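Local structure of glial cell-derived neurotrophic factor (Rattus norvegicus, 1AGQ) at residues B[47-50]-B[51-55]; B[79-82]-B[83-86]. The protein probably acts as a secreted dimeric growth factor of the cystine-knot superfamily that supports the survival of neurons by binding cell-surface receptors. One frame throughout, in Å; residues are numbered along the deposited sequence.

Contact 1: B[47-50]-B[51-55]; sequences IHLN and VTDLG
Asn-50 and Asp-53 grip each other through two hydrogen bonds where strand 43-50 turns into the short 3-10 segment 51-53. In the first, the backbone N-H of Asn-50 gives a nearly straight bond to Asp-53 OD2 (2.8 Å, 170°), which it meets from above the carboxylate plane. The side chain brings OD2 there with CG beside its own N (chi1 -76°). The second bond runs the other way, from Asp-53 N to Asn-50 O at 2.6 Å, and is the i to i+3 bond that opens the 3-10 turn. Leu-54 N continues the turn with a bond to Val-51 O.

Three close approaches carry no bond. Asn-50 OD1 lies 3.4 Å from Asp-53 OD2, acceptor against acceptor, the amide and carboxylate planes 40° apart. Asn-50 CB rests 3.5 Å from Thr-52 OG1, and Leu-49 CB sits 3.8 Å from Asp-53 OD2.

In the apolar packing, Leu-49 CD1 touches Leu-54 CD2 at 3.6 Å. The patch is extended by Phe-66 of the same chain, against Leu-49, and by the second subunit, whose Leu-87 meets Leu-49 and whose Ile-83 meets Leu-54. Val-51 packs on Leu-64 and Tyr-58 of its own chain.

Asp-53 takes the N-H of the residue three before it, as in one half of a capping box; the other bond uses the backbone O of Asn-50, so the full box is not formed. A backbone N-H directed at the carboxylate probably stabilises its charge, although the nearby amide oxygen would work against this.

Contact 2: B[79-82]-B[83-86]; sequences MYDK and ILKN
Leu-84 packs one turn on from Tyr-80 and covers one face of its ring. Its CB lies 3.6 Å from Asp-81 O, and CG is the same distance from Tyr-80 O. With CG beside its own backbone N (chi1 -77°), the side chain leans back toward the start of the helix, setting CG 4.2 Å above the ring plane and offset toward the rim. At the tip, CD1 meets Tyr-80 CE2 at 3.6 Å, is also near CZ and OH, and passes Asp-81 OD1 at 4.1 Å. The tyrosine hydroxyl bonds to the backbone N of Cys-69 of the second subunit, which helps fix the ring that Leu-84 covers.

A looser contact, Ile-83 CD1 to Met-79 CG at 4.0 Å, is less certain, because the methionine takes two conformations. Under both pairs run four i to i+4 backbone bonds, as in any alpha helix, from Ile-83, Leu-84, Lys-85 and Asn-86 back to Met-79, Tyr-80, Asp-81 and Lys-82; Leu-84 N to Tyr-80 O measures 3.0 Å at 160°.

Asp-81 O has a further partner: a water donates to it at 3.1 Å and accepts from Lys-85 NZ, whose aliphatic chain bends over to reach it. The charged ends of Asp-81 and Lys-85 do not touch; Asp-81 OD1 makes its salt bridge with Arg-104 of the second subunit.

Ile-83 packs on Phe-66 of the second subunit, and Asn-86 ND2 bonds to the backbone O of Leu-54 of the second subunit. These partners, together with Cys-69 and Arg-104 of that subunit, place helix 79-89 against the other chain, as expected of the heel helix of TGF-beta-like cystine-knot dimers.

Overall arrangement
Contacts 1 and 2 lie on opposite sides of the chain's centre, 38 Å apart between centres and about 27 Å between nearest atoms. Contact 1 comes first, at the end of strand 43-50; the chain then returns along the antiparallel strand 63-70, passes Cys-69 and Cys-73, which are disulfide-bonded to Cys-132 and Cys-134, and enters helix 79-89 with contact 2. Within one chain they never touch, but across the dimer they do: segment 51-55 of one subunit lies against helix 79-89 of the other. The finger end of one subunit thus lies on the helix of its partner, the head-to-tail arrangement of TGF-beta-like dimers.

Contact 1: B[47-50]-B[51-55]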
# COMPACT_ATOMS: atom_id res chain seq x y z
N ILE B 47 -11.88 -10.43 -4.48
CA ILE B 47 -13.12 -10.69 -5.19
C ILE B 47 -13.72 -11.98 -4.63
O ILE B 47 -13.04 -13.00 -4.51
CB ILE B 47 -12.89 -10.81 -6.73
CG1 ILE B 47 -14.21 -11.11 -7.43
CG2 ILE B 47 -11.81 -11.82 -7.03
CD1 ILE B 47 -14.20 -10.75 -8.90
N HIS B 48 -14.97 -11.91 -4.20
CA HIS B 48 -15.62 -13.10 -3.66
C HIS B 48 -16.06 -13.93 -4.85
O HIS B 48 -16.76 -13.43 -5.72
CB HIS B 48 -16.83 -12.73 -2.82
CG HIS B 48 -17.62 -13.92 -2.36
ND1 HIS B 48 -18.99 -13.98 -2.43
CD2 HIS B 48 -17.21 -15.12 -1.89
CE1 HIS B 48 -19.40 -15.17 -2.02
NE2 HIS B 48 -18.34 -15.88 -1.68
N LEU B 49 -15.63 -15.18 -4.90
CA LEU B 49 -15.96 -16.06 -6.01
C LEU B 49 -16.40 -17.43 -5.52
O LEU B 49 -16.21 -17.80 -4.37
CB LEU B 49 -14.75 -16.26 -6.92
CG LEU B 49 -14.04 -15.08 -7.61
CD1 LEU B 49 -12.72 -15.55 -8.16
CD2 LEU B 49 -14.91 -14.53 -8.72
N ASN B 50 -17.01 -18.19 -6.43
CA ASN B 50 -17.40 -19.56 -6.11
C ASN B 50 -16.21 -20.33 -6.64
O ASN B 50 -15.65 -19.97 -7.67
CB ASN B 50 -18.64 -19.97 -6.91
CG ASN B 50 -19.85 -19.16 -6.53
OD1 ASN B 50 -20.53 -18.61 -7.41
ND2 ASN B 50 -20.14 -19.06 -5.25
N VAL B 51 -15.80 -21.38 -5.96
CA VAL B 51 -14.69 -22.15 -6.46
C VAL B 51 -14.99 -22.60 -7.90
O VAL B 51 -14.08 -22.82 -8.68
CB VAL B 51 -14.42 -23.35 -5.56
CG1 VAL B 51 -13.45 -24.32 -6.24
CG2 VAL B 51 -13.83 -22.84 -4.25
N THR B 52 -16.27 -22.73 -8.24
CA THR B 52 -16.61 -23.12 -9.60
C THR B 52 -16.33 -21.96 -10.58
O THR B 52 -16.22 -22.18 -11.78
CB THR B 52 -18.09 -23.59 -9.70
OG1 THR B 52 -18.98 -22.60 -9.15
CG2 THR B 52 -18.28 -24.87 -8.91
N ASP B 53 -16.20 -20.74 -10.07
CA ASP B 53 -15.91 -19.57 -10.91
C ASP B 53 -14.45 -19.59 -11.39
O ASP B 53 -14.10 -18.90 -12.35
CB ASP B 53 -16.10 -18.25 -10.13
CG ASP B 53 -17.55 -17.86 -9.93
OD1 ASP B 53 -18.40 -18.17 -10.79
OD2 ASP B 53 -17.84 -17.22 -8.89
N LEU B 54 -13.60 -20.37 -10.72
CA LEU B 54 -12.18 -20.42 -11.06
C LEU B 54 -11.81 -21.18 -12.32
O LEU B 54 -10.65 -21.13 -12.76
CB LEU B 54 -11.39 -21.00 -9.89
CG LEU B 54 -11.72 -20.45 -8.50
CD1 LEU B 54 -10.88 -21.19 -7.47
CD2 LEU B 54 -11.46 -18.94 -8.44
N GLY B 55 -12.77 -21.90 -12.89
CA GLY B 55 -12.51 -22.65 -14.11
C GLY B 55 -11.53 -23.79 -13.93
O GLY B 55 -10.92 -24.23 -14.90

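Contact 2: B[79-82]-B[83-86]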
# COMPACT_ATOMS: atom_id res chain seq x y z
N MET B 79 19.28 -3.62 -6.15
CA MET B 79 20.46 -3.17 -6.86
C MET B 79 20.31 -3.59 -8.32
O MET B 79 20.66 -2.87 -9.26
CB MET B 79 21.69 -3.85 -6.27
CG MET B 79 22.97 -3.46 -6.96
SD MET B 79 23.03 -1.68 -7.17
CE MET B 79 24.03 -1.22 -5.75
N TYR B 80 19.79 -4.80 -8.50
CA TYR B 80 19.57 -5.36 -9.83
C TYR B 80 18.70 -4.46 -10.70
O TYR B 80 19.06 -4.14 -11.85
CB TYR B 80 18.93 -6.75 -9.66
CG TYR B 80 18.57 -7.42 -10.97
CD1 TYR B 80 19.55 -8.03 -11.76
CD2 TYR B 80 17.24 -7.48 -11.38
CE1 TYR B 80 19.20 -8.68 -12.96
CE2 TYR B 80 16.88 -8.13 -12.56
CZ TYR B 80 17.86 -8.72 -13.34
OH TYR B 80 17.48 -9.36 -14.49
N ASP B 81 17.56 -4.02 -10.18
CA ASP B 81 16.65 -3.18 -10.93
C ASP B 81 17.22 -1.79 -11.21
O ASP B 81 16.90 -1.19 -12.23
CB ASP B 81 15.33 -3.08 -10.18
CG ASP B 81 14.52 -4.36 -10.33
OD1 ASP B 81 14.34 -4.79 -11.49
OD2 ASP B 81 14.10 -4.93 -9.31
N LYS B 82 18.04 -1.29 -10.30
CA LYS B 82 18.65 0.03 -10.49
C LYS B 82 19.59 -0.08 -11.68
O LYS B 82 19.66 0.82 -12.52
CB LYS B 82 19.46 0.42 -9.24
CG LYS B 82 18.61 1.03 -8.12
CD LYS B 82 19.44 1.36 -6.89
CE LYS B 82 18.57 1.76 -5.71
NZ LYS B 82 18.07 0.57 -4.98
N ILE B 83 20.32 -1.18 -11.73
CA ILE B 83 21.26 -1.44 -12.81
C ILE B 83 20.54 -1.55 -14.14
O ILE B 83 20.96 -0.97 -15.13
CB ILE B 83 22.08 -2.71 -12.51
CG1 ILE B 83 23.03 -2.42 -11.33
CG2 ILE B 83 22.90 -3.14 -13.78
CD1 ILE B 83 23.83 -3.61 -10.89
N LEU B 84 19.43 -2.29 -14.17
CA LEU B 84 18.64 -2.41 -15.40
C LEU B 84 18.18 -1.05 -15.94
O LEU B 84 18.22 -0.79 -17.15
CB LEU B 84 17.42 -3.32 -15.13
CG LEU B 84 17.69 -4.82 -15.09
CD1 LEU B 84 16.36 -5.58 -15.00
CD2 LEU B 84 18.45 -5.27 -16.32
N LYS B 85 17.74 -0.18 -15.03
CA LYS B 85 17.26 1.14 -15.39
C LYS B 85 18.44 1.88 -15.99
O LYS B 85 18.31 2.56 -17.01
CB LYS B 85 16.78 1.88 -14.14
CG LYS B 85 15.35 2.38 -14.19
CD LYS B 85 14.81 2.63 -12.78
CE LYS B 85 13.51 1.87 -12.53
NZ LYS B 85 13.72 0.56 -11.81
N ASN B 86 19.61 1.74 -15.37
CA ASN B 86 20.79 2.45 -15.88
C ASN B 86 21.27 1.91 -17.25
O ASN B 86 21.67 2.69 -18.13
CB ASN B 86 21.93 2.38 -14.85
CG ASN B 86 21.59 3.11 -13.54
OD1 ASN B 86 20.72 3.97 -13.51
ND2 ASN B 86 22.30 2.77 -12.47
O HOH W 1 14.25 -1.67 -13.73